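PDB 1NP6: molybdopterin-guanine dinucleotide biosynthesis protein B, which binds GTP, hydrolyses it weakly, and may act as an adapter for efficient synthesis and use of the molybdopterin guanine dinucleotide cofactor. Local coordinates for residues G34-H42 against S99-F109; I133-D143 against L148-N156. All blocks are in the same frame, centred on the assembly; numbering follows the deposited sequence.

In the fold
From the N terminus the chain lays down strand 8-12, passes through the P-loop and helix 19-32, and enters strand 37-42, at one edge of this chain's six-stranded parallel sheet. Interaction 1 closes when, after a long excursion, strand 103-107 slots between 37-42 and 8-12. Strand 116-120 then flanks 8-12 on its other side, and strand 137-142 adds to it. Interaction 2 follows in series, neither nested nor crossed: a short connection brings strand 151-154 beside 137-142. Within this chain the two contacts, with centres 20 Å apart, lie at the two edges of the sheet; strand 37-42 also pairs with a strand of the second subunit, so the sheet runs on across the dimer interface.

Interaction 1 (G34-H42 against S99-F109); sequences GIRPGLIKH and SKLDLILVEGF
Strands 37-42 and 103-107 run parallel at one side of the P-loop NTPase core, and just before them in the chain Arg-36 and Asp-102, the latter part of the predicted GTP site, form a salt bridge. The arginine grips the carboxylate side-on, NE reaching Asp-102 OD2 at 3.2 Å and NH2 reaching Asp-102 OD1, with guanidinium and carboxylate planes 47° apart. OD2 also takes the backbone N of Arg-36 at 2.9 Å through its anti lone pair, while Asp-102 N returns a nearly straight bond to Arg-36 O. Lys-100 O lies over one face of the guanidinium. An alanine in place of Asp-102 would probably leave the guanidinium without its charged mate and free to swing, and the amide of Arg-36 without this acceptor.

Further along, Gly-38 and Ile-40 each bond through both N and O to the neighbouring strand, Gly-38 N meeting Leu-103 O at 2.7 Å. Ile-40 CG1 packs on Ile-104 CG2 at 3.8 Å, while its CG2, anti to the backbone N, touches Phe-109 CE1 at 3.7 Å. His-42 CB sits 4.0 Å from the centroid of the Phe-109 ring, squarely over its face, a CH-pi contact; His-42 NE2 bonds to Glu-85.

Lys-41 and Glu-107 lie alongside, pointing the same way, the aliphatic CG of Lys-41 3.4 Å from Glu-107 OE1. Lys-41 NZ stays 4.1 Å from that oxygen, beyond a salt bridge. Glu-107 touches Thr-20 of the inferred GTP site, and its OE1 is held by a water's hydrogen bond rather than by the lysine.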
ATOM      1  N   GLY B  34       0.844  -6.552 -23.890  1.00 35.66           N
ATOM      2  CA  GLY B  34       1.672  -7.254 -22.912  1.00 35.36           C
ATOM      3  C   GLY B  34       2.488  -6.329 -21.999  1.00 44.74           C
ATOM      4  O   GLY B  34       3.320  -6.790 -21.220  1.00 42.20           O
ATOM      5  N   ILE B  35       2.275  -5.023 -22.112  1.00 35.91           N
ATOM      6  CA  ILE B  35       2.897  -4.059 -21.196  1.00 34.72           C
ATOM      7  C   ILE B  35       2.238  -4.168 -19.820  1.00 38.39           C
ATOM      8  O   ILE B  35       1.018  -4.225 -19.725  1.00 42.02           O
ATOM      9  CB  ILE B  35       2.767  -2.612 -21.740  1.00 41.82           C
ATOM     10  CG1 ILE B  35       3.656  -2.420 -22.974  1.00 34.41           C
ATOM     11  CG2 ILE B  35       3.104  -1.570 -20.635  1.00 43.19           C
ATOM     12  CD1 ILE B  35       2.984  -1.661 -24.081  1.00 32.10           C
ATOM     13  N   ARG B  36       3.035  -4.217 -18.754  1.00 32.74           N
ATOM     14  CA  ARG B  36       2.457  -4.251 -17.419  1.00 30.03           C
ATOM     15  C   ARG B  36       2.675  -2.888 -16.765  1.00 39.21           C
ATOM     16  O   ARG B  36       3.762  -2.627 -16.262  1.00 33.76           O
ATOM     17  CB  ARG B  36       3.043  -5.393 -16.580  1.00 37.84           C
ATOM     18  CG  ARG B  36       3.027  -6.778 -17.268  1.00 37.48           C
ATOM     19  CD  ARG B  36       4.019  -7.801 -16.666  1.00 43.20           C
ATOM     20  NE  ARG B  36       5.420  -7.454 -16.921  1.00 46.26           N
ATOM     21  CZ  ARG B  36       6.474  -7.967 -16.283  1.00 57.26           C
ATOM     22  NH1 ARG B  36       6.322  -8.870 -15.310  1.00 49.08           N
ATOM     23  NH2 ARG B  36       7.701  -7.568 -16.619  1.00 41.53           N
ATOM     24  N   PRO B  37       1.663  -2.012 -16.814  1.00 43.76           N
ATOM     25  CA  PRO B  37       1.793  -0.648 -16.276  1.00 36.50           C
ATOM     26  C   PRO B  37       1.579  -0.518 -14.763  1.00 39.32           C
ATOM     27  O   PRO B  37       0.734  -1.189 -14.169  1.00 31.31           O
ATOM     28  CB  PRO B  37       0.706   0.131 -17.029  1.00 38.69           C
ATOM     29  CG  PRO B  37      -0.395  -0.911 -17.316  1.00 43.78           C
ATOM     30  CD  PRO B  37       0.324  -2.251 -17.406  1.00 36.17           C
ATOM     31  N   GLY B  38       2.370   0.351 -14.146  1.00 27.60           N
ATOM     32  CA  GLY B  38       2.055   0.892 -12.826  1.00 26.51           C
ATOM     33  C   GLY B  38       1.442   2.282 -12.968  1.00 19.69           C
ATOM     34  O   GLY B  38       1.561   2.928 -14.025  1.00 27.73           O
ATOM     35  N   LEU B  39       0.816   2.749 -11.888  1.00 25.35           N
ATOM     36  CA  LEU B  39       0.190   4.061 -11.823  1.00 27.56           C
ATOM     37  C   LEU B  39       0.439   4.743 -10.468  1.00 27.19           C
ATOM     38  O   LEU B  39       0.216   4.140  -9.406  1.00 34.13           O
ATOM     39  CB  LEU B  39      -1.321   3.961 -12.026  1.00 27.77           C
ATOM     40  CG  LEU B  39      -2.119   5.287 -11.982  1.00 30.88           C
ATOM     41  CD1 LEU B  39      -1.779   6.211 -13.146  1.00 30.24           C
ATOM     42  CD2 LEU B  39      -3.611   5.000 -11.992  1.00 39.17           C
ATOM     43  N   ILE B  40       0.891   5.992 -10.517  1.00 33.66           N
ATOM     44  CA  ILE B  40       0.997   6.834  -9.315  1.00 24.28           C
ATOM     45  C   ILE B  40       0.091   8.063  -9.508  1.00 25.76           C
ATOM     46  O   ILE B  40       0.224   8.808 -10.488  1.00 30.87           O
ATOM     47  CB  ILE B  40       2.467   7.276  -9.076  1.00 37.78           C
ATOM     48  CG1 ILE B  40       3.400   6.056  -9.006  1.00 29.38           C
ATOM     49  CG2 ILE B  40       2.540   8.151  -7.815  1.00 32.32           C
ATOM     50  CD1 ILE B  40       4.946   6.404  -8.785  1.00 28.59           C
ATOM     51  N   LYS B  41      -0.823   8.270  -8.573  1.00 33.94           N
ATOM     52  CA  LYS B  41      -1.860   9.290  -8.707  1.00 39.55           C
ATOM     53  C   LYS B  41      -1.962  10.130  -7.427  1.00 36.46           C
ATOM     54  O   LYS B  41      -1.772   9.613  -6.324  1.00 43.30           O
ATOM     55  CB  LYS B  41      -3.205   8.587  -8.961  1.00 39.38           C
ATOM     56  CG  LYS B  41      -4.413   9.505  -9.190  1.00 58.06           C
ATOM     57  CD  LYS B  41      -5.697   8.702  -9.433  1.00 55.07           C
ATOM     58  CE  LYS B  41      -6.937   9.443  -8.909  1.00 80.41           C
ATOM     59  NZ  LYS B  41      -7.533  10.416  -9.888  1.00 64.97           N
ATOM     60  N   HIS B  42      -2.273  11.414  -7.581  1.00 35.09           N
ATOM     61  CA  HIS B  42      -2.651  12.284  -6.461  1.00 36.74           C
ATOM     62  C   HIS B  42      -4.172  12.426  -6.352  1.00 42.28           C
ATOM     63  O   HIS B  42      -4.868  12.462  -7.370  1.00 51.04           O
ATOM     64  CB  HIS B  42      -2.018  13.662  -6.646  1.00 47.41           C
ATOM     65  CG  HIS B  42      -2.101  14.534  -5.433  1.00 49.05           C
ATOM     66  ND1 HIS B  42      -3.039  15.537  -5.301  1.00 52.00           N
ATOM     67  CD2 HIS B  42      -1.356  14.564  -4.304  1.00 53.27           C
ATOM     68  CE1 HIS B  42      -2.868  16.145  -4.140  1.00 46.04           C
ATOM     69  NE2 HIS B  42      -1.854  15.576  -3.518  1.00 51.48           N
ATOM     70  N   SER B  99      10.139  -5.350 -10.376  1.00 42.66           N
ATOM     71  CA  SER B  99      10.426  -6.645 -10.977  1.00 51.28           C
ATOM     72  C   SER B  99       9.237  -7.186 -11.794  1.00 56.92           C
ATOM     73  O   SER B  99       9.416  -8.067 -12.635  1.00 51.59           O
ATOM     74  CB  SER B  99      10.841  -7.651  -9.890  1.00 53.42           C
ATOM     75  OG  SER B  99       9.721  -8.346  -9.352  1.00 58.31           O
ATOM     76  N   LYS B 100       8.036  -6.657 -11.543  1.00 44.99           N
ATOM     77  CA  LYS B 100       6.816  -7.116 -12.227  1.00 39.00           C
ATOM     78  C   LYS B 100       6.149  -6.007 -13.062  1.00 44.91           C
ATOM     79  O   LYS B 100       4.979  -6.133 -13.444  1.00 37.57           O
ATOM     80  CB  LYS B 100       5.792  -7.647 -11.215  1.00 54.96           C
ATOM     81  CG  LYS B 100       6.273  -8.729 -10.270  1.00 66.48           C
ATOM     82  CD  LYS B 100       5.369  -8.785  -9.033  1.00 80.11           C
ATOM     83  CE  LYS B 100       4.853 -10.192  -8.758  1.00 85.69           C
ATOM     84  NZ  LYS B 100       5.175 -10.656  -7.375  1.00 77.34           N
ATOM     85  N   LEU B 101       6.875  -4.917 -13.317  1.00 43.83           N
ATOM     86  CA  LEU B 101       6.336  -3.772 -14.072  1.00 46.48           C
ATOM     87  C   LEU B 101       7.285  -3.363 -15.185  1.00 43.88           C
ATOM     88  O   LEU B 101       8.495  -3.561 -15.075  1.00 38.64           O
ATOM     89  CB  LEU B 101       6.082  -2.559 -13.154  1.00 36.96           C
ATOM     90  CG  LEU B 101       5.042  -2.615 -12.019  1.00 42.82           C
ATOM     91  CD1 LEU B 101       5.117  -1.341 -11.177  1.00 31.93           C
ATOM     92  CD2 LEU B 101       3.574  -2.851 -12.490  1.00 29.27           C
ATOM     93  N   ASP B 102       6.735  -2.761 -16.237  1.00 35.68           N
ATOM     94  CA  ASP B 102       7.514  -2.273 -17.384  1.00 37.16           C
ATOM     95  C   ASP B 102       7.555  -0.753 -17.519  1.00 35.21           C
ATOM     96  O   ASP B 102       8.420  -0.217 -18.205  1.00 44.11           O
ATOM     97  CB  ASP B 102       6.936  -2.849 -18.679  1.00 38.72           C
ATOM     98  CG  ASP B 102       6.883  -4.364 -18.669  1.00 48.50           C
ATOM     99  OD1 ASP B 102       7.933  -4.989 -18.426  1.00 40.65           O
ATOM    100  OD2 ASP B 102       5.838  -5.022 -18.885  1.00 43.01           O
ATOM    101  N   LEU B 103       6.603  -0.073 -16.878  1.00 34.44           N
ATOM    102  CA  LEU B 103       6.299   1.331 -17.126  1.00 38.50           C
ATOM    103  C   LEU B 103       5.445   1.865 -15.990  1.00 45.08           C
ATOM    104  O   LEU B 103       4.463   1.239 -15.618  1.00 34.21           O
ATOM    105  CB  LEU B 103       5.498   1.475 -18.430  1.00 40.13           C
ATOM    106  CG  LEU B 103       4.895   2.836 -18.772  1.00 40.54           C
ATOM    107  CD1 LEU B 103       5.964   3.762 -19.404  1.00 41.43           C
ATOM    108  CD2 LEU B 103       3.699   2.683 -19.692  1.00 49.27           C
ATOM    109  N   ILE B 104       5.799   3.029 -15.456  1.00 30.44           N
ATOM    110  CA  ILE B 104       4.959   3.660 -14.446  1.00 28.96           C
ATOM    111  C   ILE B 104       4.378   4.973 -14.964  1.00 40.98           C
ATOM    112  O   ILE B 104       5.123   5.901 -15.296  1.00 32.38           O
ATOM    113  CB  ILE B 104       5.766   3.860 -13.128  1.00 35.47           C
ATOM    114  CG1 ILE B 104       6.177   2.508 -12.527  1.00 30.50           C
ATOM    115  CG2 ILE B 104       4.980   4.662 -12.115  1.00 28.04           C
ATOM    116  CD1 ILE B 104       7.326   2.602 -11.473  1.00 35.57           C
ATOM    117  N   LEU B 105       3.043   5.052 -15.020  1.00 27.47           N
ATOM    118  CA  LEU B 105       2.341   6.275 -15.407  1.00 32.03           C
ATOM    119  C   LEU B 105       2.126   7.183 -14.190  1.00 33.04           C
ATOM    120  O   LEU B 105       1.866   6.677 -13.099  1.00 30.59           O
ATOM    121  CB  LEU B 105       0.989   5.957 -16.067  1.00 27.50           C
ATOM    122  CG  LEU B 105       1.068   5.011 -17.278  1.00 37.30           C
ATOM    123  CD1 LEU B 105      -0.291   4.368 -17.623  1.00 36.15           C
ATOM    124  CD2 LEU B 105       1.633   5.754 -18.492  1.00 47.88           C
ATOM    125  N   VAL B 106       2.205   8.505 -14.396  1.00 36.24           N
ATOM    126  CA  VAL B 106       2.106   9.492 -13.298  1.00 24.32           C
ATOM    127  C   VAL B 106       1.100  10.593 -13.599  1.00 24.27           C
ATOM    128  O   VAL B 106       1.135  11.192 -14.681  1.00 31.30           O
ATOM    129  CB  VAL B 106       3.492  10.127 -12.980  1.00 36.73           C
ATOM    130  CG1 VAL B 106       3.396  11.084 -11.761  1.00 35.26           C
ATOM    131  CG2 VAL B 106       4.525   9.039 -12.756  1.00 31.81           C
ATOM    132  N   GLU B 107       0.209  10.870 -12.644  1.00 29.10           N
ATOM    133  CA  GLU B 107      -0.911  11.801 -12.849  1.00 31.79           C
ATOM    134  C   GLU B 107      -1.401  12.571 -11.591  1.00 49.24           C
ATOM    135  O   GLU B 107      -1.456  12.020 -10.492  1.00 46.44           O
ATOM    136  CB  GLU B 107      -2.084  11.004 -13.439  1.00 43.38           C
ATOM    137  CG  GLU B 107      -3.427  11.682 -13.309  1.00 58.64           C
ATOM    138  CD  GLU B 107      -4.562  10.697 -13.363  1.00 54.88           C
ATOM    139  OE1 GLU B 107      -4.520   9.699 -12.613  1.00 56.75           O
ATOM    140  OE2 GLU B 107      -5.485  10.923 -14.170  1.00 64.30           O
ATOM    141  N   GLY B 108      -1.765  13.843 -11.768  1.00 54.99           N
ATOM    142  CA  GLY B 108      -2.465  14.614 -10.741  1.00 50.18           C
ATOM    143  C   GLY B 108      -1.613  15.447  -9.789  1.00 53.33           C
ATOM    144  O   GLY B 108      -2.150  16.166  -8.933  1.00 51.31           O
ATOM    145  N   PHE B 109      -0.294  15.355  -9.935  1.00 43.80           N
ATOM    146  CA  PHE B 109       0.646  16.115  -9.099  1.00 46.06           C
ATOM    147  C   PHE B 109       0.895  17.527  -9.644  1.00 56.42           C
ATOM    148  O   PHE B 109       1.001  17.728 -10.859  1.00 51.23           O
ATOM    149  CB  PHE B 109       1.980  15.365  -8.964  1.00 36.36           C
ATOM    150  CG  PHE B 109       1.888  14.086  -8.144  1.00 54.86           C
ATOM    151  CD1 PHE B 109       1.521  12.878  -8.744  1.00 47.21           C
ATOM    152  CD2 PHE B 109       2.173  14.091  -6.777  1.00 58.58           C
ATOM    153  CE1 PHE B 109       1.415  11.702  -7.993  1.00 50.72           C
ATOM    154  CE2 PHE B 109       2.083  12.919  -6.017  1.00 47.19           C
ATOM    155  CZ  PHE B 109       1.704  11.721  -6.627  1.00 61.10           C
TER
HETATM  156  O   HOH W   1      -6.913   8.861 -12.928  1.00 65.76           O

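Interaction 2 (I133-D143 against L148-N156)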
ATOM      1  N   ILE B 133       4.920  24.276 -22.530  1.00 50.97           N
ATOM      2  CA  ILE B 133       5.671  23.122 -23.019  1.00 48.32           C
ATOM      3  C   ILE B 133       7.155  23.228 -22.653  1.00 54.62           C
ATOM      4  O   ILE B 133       7.956  23.723 -23.454  1.00 47.40           O
ATOM      5  CB  ILE B 133       5.518  22.976 -24.557  1.00 45.03           C
ATOM      6  CG1 ILE B 133       4.038  22.905 -24.962  1.00 60.79           C
ATOM      7  CG2 ILE B 133       6.297  21.752 -25.060  1.00 40.28           C
ATOM      8  CD1 ILE B 133       3.795  22.968 -26.465  1.00 70.55           C
ATOM      9  N   ASP B 134       7.503  22.748 -21.457  1.00 55.16           N
ATOM     10  CA  ASP B 134       8.885  22.754 -20.958  1.00 66.24           C
ATOM     11  C   ASP B 134       9.732  21.639 -21.593  1.00 63.36           C
ATOM     12  O   ASP B 134       9.269  20.955 -22.513  1.00 58.50           O
ATOM     13  CB  ASP B 134       8.912  22.671 -19.420  1.00 65.57           C
ATOM     14  CG  ASP B 134       8.326  21.373 -18.887  1.00 75.30           C
ATOM     15  OD1 ASP B 134       7.395  21.436 -18.059  1.00 76.71           O
ATOM     16  OD2 ASP B 134       8.734  20.243 -19.231  1.00 65.58           O
ATOM     17  N   ARG B 135      10.958  21.450 -21.099  1.00 52.59           N
ATOM     18  CA  ARG B 135      11.919  20.545 -21.747  1.00 50.42           C
ATOM     19  C   ARG B 135      11.575  19.050 -21.625  1.00 39.48           C
ATOM     20  O   ARG B 135      12.097  18.221 -22.378  1.00 44.93           O
ATOM     21  CB  ARG B 135      13.349  20.802 -21.247  1.00 52.61           C
ATOM     22  CG  ARG B 135      13.555  20.544 -19.769  1.00 55.79           C
ATOM     23  CD  ARG B 135      14.938  20.933 -19.252  1.00 75.91           C
ATOM     24  NE  ARG B 135      15.602  19.814 -18.585  1.00 78.18           N
ATOM     25  CZ  ARG B 135      16.338  18.891 -19.206  1.00 80.97           C
ATOM     26  NH1 ARG B 135      16.521  18.943 -20.521  1.00 59.95           N
ATOM     27  NH2 ARG B 135      16.892  17.909 -18.508  1.00 73.43           N
ATOM     28  N   HIS B 136      10.703  18.719 -20.680  1.00 47.87           N
ATOM     29  CA  HIS B 136      10.331  17.326 -20.424  1.00 44.16           C
ATOM     30  C   HIS B 136       9.240  16.764 -21.337  1.00 46.18           C
ATOM     31  O   HIS B 136       9.007  15.559 -21.330  1.00 40.51           O
ATOM     32  CB  HIS B 136       9.916  17.169 -18.962  1.00 33.90           C
ATOM     33  CG  HIS B 136      11.050  17.345 -18.001  1.00 60.10           C
ATOM     34  ND1 HIS B 136      10.978  18.187 -16.914  1.00 68.10           N
ATOM     35  CD2 HIS B 136      12.288  16.796 -17.974  1.00 54.52           C
ATOM     36  CE1 HIS B 136      12.122  18.146 -16.253  1.00 62.31           C
ATOM     37  NE2 HIS B 136      12.933  17.311 -16.876  1.00 59.13           N
ATOM     38  N   VAL B 137       8.572  17.625 -22.106  1.00 46.68           N
ATOM     39  CA  VAL B 137       7.431  17.207 -22.937  1.00 44.97           C
ATOM     40  C   VAL B 137       7.901  16.462 -24.198  1.00 47.32           C
ATOM     41  O   VAL B 137       8.708  16.986 -24.962  1.00 43.22           O
ATOM     42  CB  VAL B 137       6.536  18.430 -23.318  1.00 39.33           C
ATOM     43  CG1 VAL B 137       5.367  18.029 -24.246  1.00 39.62           C
ATOM     44  CG2 VAL B 137       6.013  19.117 -22.080  1.00 40.26           C
ATOM     45  N   ILE B 138       7.401  15.241 -24.400  1.00 30.31           N
ATOM     46  CA  ILE B 138       7.743  14.438 -25.574  1.00 34.64           C
ATOM     47  C   ILE B 138       6.658  14.470 -26.669  1.00 39.17           C
ATOM     48  O   ILE B 138       6.899  14.038 -27.809  1.00 34.35           O
ATOM     49  CB  ILE B 138       8.088  12.970 -25.155  1.00 47.97           C
ATOM     50  CG1 ILE B 138       6.839  12.221 -24.611  1.00 38.69           C
ATOM     51  CG2 ILE B 138       9.246  12.971 -24.139  1.00 39.78           C
ATOM     52  CD1 ILE B 138       7.050  10.706 -24.399  1.00 31.04           C
ATOM     53  N   ALA B 139       5.478  14.987 -26.316  1.00 34.33           N
ATOM     54  CA  ALA B 139       4.345  15.070 -27.252  1.00 35.72           C
ATOM     55  C   ALA B 139       3.188  15.866 -26.650  1.00 35.03           C
ATOM     56  O   ALA B 139       3.099  15.991 -25.436  1.00 34.26           O
ATOM     57  CB  ALA B 139       3.878  13.676 -27.602  1.00 29.03           C
ATOM     58  N   VAL B 140       2.321  16.408 -27.509  1.00 41.53           N
ATOM     59  CA  VAL B 140       1.027  16.971 -27.108  1.00 33.43           C
ATOM     60  C   VAL B 140      -0.062  16.151 -27.805  1.00 39.40           C
ATOM     61  O   VAL B 140      -0.058  16.085 -29.026  1.00 31.13           O
ATOM     62  CB  VAL B 140       0.879  18.448 -27.545  1.00 37.31           C
ATOM     63  CG1 VAL B 140      -0.517  18.995 -27.243  1.00 28.96           C
ATOM     64  CG2 VAL B 140       1.949  19.352 -26.864  1.00 27.64           C
ATOM     65  N   ALA B 141      -0.959  15.523 -27.039  1.00 34.65           N
ATOM     66  CA  ALA B 141      -2.152  14.852 -27.612  1.00 28.58           C
ATOM     67  C   ALA B 141      -3.300  15.844 -27.679  1.00 27.59           C
ATOM     68  O   ALA B 141      -3.726  16.400 -26.651  1.00 35.34           O
ATOM     69  CB  ALA B 141      -2.537  13.641 -26.784  1.00 34.47           C
ATOM     70  N   SER B 142      -3.793  16.085 -28.892  1.00 32.19           N
ATOM     71  CA  SER B 142      -4.726  17.170 -29.140  1.00 26.28           C
ATOM     72  C   SER B 142      -5.926  16.751 -30.015  1.00 32.02           C
ATOM     73  O   SER B 142      -5.825  15.813 -30.777  1.00 33.26           O
ATOM     74  CB  SER B 142      -4.032  18.308 -29.879  1.00 27.12           C
ATOM     75  OG  SER B 142      -4.885  19.441 -29.932  1.00 36.05           O
ATOM     76  N   ASP B 143      -7.031  17.495 -29.937  1.00 35.73           N
ATOM     77  CA  ASP B 143      -8.152  17.248 -30.853  1.00 41.66           C
ATOM     78  C   ASP B 143      -8.176  18.257 -32.012  1.00 46.90           C
ATOM     79  O   ASP B 143      -9.037  18.215 -32.881  1.00 35.55           O
ATOM     80  CB  ASP B 143      -9.494  17.100 -30.109  1.00 31.77           C
ATOM     81  CG  ASP B 143     -10.001  18.391 -29.484  1.00 49.15           C
ATOM     82  OD1 ASP B 143      -9.275  19.407 -29.381  1.00 27.37           O
ATOM     83  OD2 ASP B 143     -11.166  18.474 -29.066  1.00 48.80           O
ATOM     84  N   LEU B 148       3.924  22.072 -34.201  1.00 58.99           N
ATOM     85  CA  LEU B 148       4.683  22.088 -32.951  1.00 66.20           C
ATOM     86  C   LEU B 148       6.156  21.724 -33.074  1.00 61.60           C
ATOM     87  O   LEU B 148       6.599  21.155 -34.079  1.00 63.44           O
ATOM     88  CB  LEU B 148       4.016  21.173 -31.909  1.00 50.83           C
ATOM     89  CG  LEU B 148       2.734  21.668 -31.231  1.00 55.17           C
ATOM     90  CD1 LEU B 148       2.120  20.555 -30.403  1.00 41.76           C
ATOM     91  CD2 LEU B 148       2.969  22.898 -30.374  1.00 48.85           C
ATOM     92  N   ASP B 149       6.900  22.054 -32.019  1.00 72.34           N
ATOM     93  CA  ASP B 149       8.275  21.594 -31.833  1.00 74.47           C
ATOM     94  C   ASP B 149       8.334  20.074 -31.603  1.00 77.97           C
ATOM     95  O   ASP B 149       9.185  19.383 -32.175  1.00 82.44           O
ATOM     96  CB  ASP B 149       8.917  22.335 -30.656  1.00 84.61           C
ATOM     97  CG  ASP B 149       7.949  23.294 -29.962  1.00 97.50           C
ATOM     98  OD1 ASP B 149       7.773  24.434 -30.451  1.00 98.53           O
ATOM     99  OD2 ASP B 149       7.314  22.995 -28.927  1.00 94.00           O
ATOM    100  N   VAL B 150       7.422  19.567 -30.769  1.00 56.37           N
ATOM    101  CA  VAL B 150       7.354  18.140 -30.443  1.00 53.69           C
ATOM    102  C   VAL B 150       6.255  17.432 -31.250  1.00 47.29           C
ATOM    103  O   VAL B 150       5.446  18.090 -31.906  1.00 51.13           O
ATOM    104  CB  VAL B 150       7.121  17.915 -28.923  1.00 52.57           C
ATOM    105  CG1 VAL B 150       8.241  18.532 -28.100  1.00 63.51           C
ATOM    106  CG2 VAL B 150       5.763  18.466 -28.483  1.00 55.77           C
ATOM    107  N   ALA B 151       6.227  16.099 -31.188  1.00 41.61           N
ATOM    108  CA  ALA B 151       5.183  15.292 -31.846  1.00 39.54           C
ATOM    109  C   ALA B 151       3.766  15.774 -31.526  1.00 45.30           C
ATOM    110  O   ALA B 151       3.511  16.276 -30.420  1.00 36.48           O
ATOM    111  CB  ALA B 151       5.320  13.842 -31.451  1.00 31.95           C
ATOM    112  N   LEU B 152       2.852  15.609 -32.489  1.00 43.09           N
ATOM    113  CA  LEU B 152       1.446  15.943 -32.276  1.00 32.90           C
ATOM    114  C   LEU B 152       0.544  14.746 -32.573  1.00 35.66           C
ATOM    115  O   LEU B 152       0.494  14.236 -33.703  1.00 40.78           O
ATOM    116  CB  LEU B 152       1.000  17.197 -33.056  1.00 36.35           C
ATOM    117  CG  LEU B 152      -0.487  17.471 -32.728  1.00 48.54           C
ATOM    118  CD1 LEU B 152      -0.733  18.748 -31.949  1.00 38.57           C
ATOM    119  CD2 LEU B 152      -1.413  17.367 -33.924  1.00 47.17           C
ATOM    120  N   LEU B 153      -0.162  14.305 -31.540  1.00 34.47           N
ATOM    121  CA  LEU B 153      -0.941  13.079 -31.597  1.00 35.41           C
ATOM    122  C   LEU B 153      -2.446  13.399 -31.504  1.00 32.20           C
ATOM    123  O   LEU B 153      -2.850  14.399 -30.918  1.00 34.13           O
ATOM    124  CB  LEU B 153      -0.521  12.140 -30.451  1.00 32.85           C
ATOM    125  CG  LEU B 153       0.987  11.951 -30.168  1.00 40.10           C
ATOM    126  CD1 LEU B 153       1.221  11.104 -28.903  1.00 30.25           C
ATOM    127  CD2 LEU B 153       1.706  11.347 -31.352  1.00 43.64           C
ATOM    128  N   ASP B 154      -3.260  12.516 -32.069  1.00 44.69           N
ATOM    129  CA  ASP B 154      -4.714  12.617 -31.972  1.00 30.04           C
ATOM    130  C   ASP B 154      -5.177  12.045 -30.629  1.00 24.21           C
ATOM    131  O   ASP B 154      -4.998  10.855 -30.354  1.00 34.48           O
ATOM    132  CB  ASP B 154      -5.322  11.853 -33.148  1.00 42.77           C
ATOM    133  CG  ASP B 154      -6.813  12.041 -33.273  1.00 39.09           C
ATOM    134  OD1 ASP B 154      -7.462  12.552 -32.325  1.00 39.97           O
ATOM    135  OD2 ASP B 154      -7.423  11.673 -34.302  1.00 51.51           O
ATOM    136  N   ILE B 155      -5.781  12.897 -29.800  1.00 28.38           N
ATOM    137  CA  ILE B 155      -6.170  12.536 -28.434  1.00 25.88           C
ATOM    138  C   ILE B 155      -7.279  11.479 -28.450  1.00 41.70           C
ATOM    139  O   ILE B 155      -7.450  10.728 -27.496  1.00 45.99           O
ATOM    140  CB  ILE B 155      -6.569  13.809 -27.613  1.00 30.77           C
ATOM    141  CG1 ILE B 155      -6.644  13.505 -26.096  1.00 35.99           C
ATOM    142  CG2 ILE B 155      -7.798  14.474 -28.182  1.00 27.74           C
ATOM    143  CD1 ILE B 155      -6.960  14.733 -25.224  1.00 37.50           C
ATOM    144  N   ASN B 156      -7.978  11.404 -29.577  1.00 29.52           N
ATOM    145  CA  ASN B 156      -9.035  10.408 -29.778  1.00 44.68           C
ATOM    146  C   ASN B 156      -8.568   9.120 -30.503  1.00 54.28           C
ATOM    147  O   ASN B 156      -9.364   8.199 -30.714  1.00 56.50           O
ATOM    148  CB  ASN B 156     -10.252  11.065 -30.455  1.00 35.46           C
ATOM    149  CG  ASN B 156     -10.807  12.269 -29.655  1.00 45.54           C
ATOM    150  OD1 ASN B 156     -11.385  12.114 -28.576  1.00 48.15           O
ATOM    151  ND2 ASN B 156     -10.622  13.471 -30.193  1.00 53.05           N
TER
HETATM  152  O   HOH W   2     -12.118  15.866 -28.385  1.00 46.88           O
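Strand 151-154 pairs in parallel with strand 137-142 and forms the outer border of the six-stranded sheet of the P-loop fold, on the side away from strand 37-42. Four backbone hydrogen bonds join the pair. Val-140 donates its N to Ala-151 O and accepts Leu-153 N at its O; Ser-142 then repeats the pattern, its N bonding to Leu-153 O at 2.8 Å and its O accepting Ile-155 N. This last donor stands 54° out of the carbonyl plane of Ser-142, as the chain turns away after the strand.

Apolar contacts form on both faces. On one, Ala-139 CB meets Leu-153 CD1 at 3.9 Å, and Ala-141 CB lies 4.1 Å from Ile-155 CB; helix 158-170 packs here, with Phe-164 on Ala-139 and Leu-161 on Leu-153. Ile-155 also brings its CG2 to 3.5 Å from Ser-142 C. The opposite face carries Val-140: with CG1 anti to the backbone N (chi1 175°), CG2 is placed opposite the carbonyl carbon and touches Leu-148 CD1 at 3.7 Å, the two side chains crossing at about a right angle. The other methyl of Leu-148, CD2, rests on Ile-133 CD1, so the leucine bridges the strand and the residues leading into it. Val-150 packs at the start of the strand, its CG1 against Val-137 O and its CG2 near Ala-139 CA.

Polar groups gather at the C-terminal end of the pair. Asp-154 OD1 accepts the amide of Asn-156, an Asx turn. Asp-143 OD1 is taken by the backbone N of Asp-122. A water donates to Asp-143 OD2 at 2.9 Å and weakly accepts from Asn-156 ND2 at 3.4 Å.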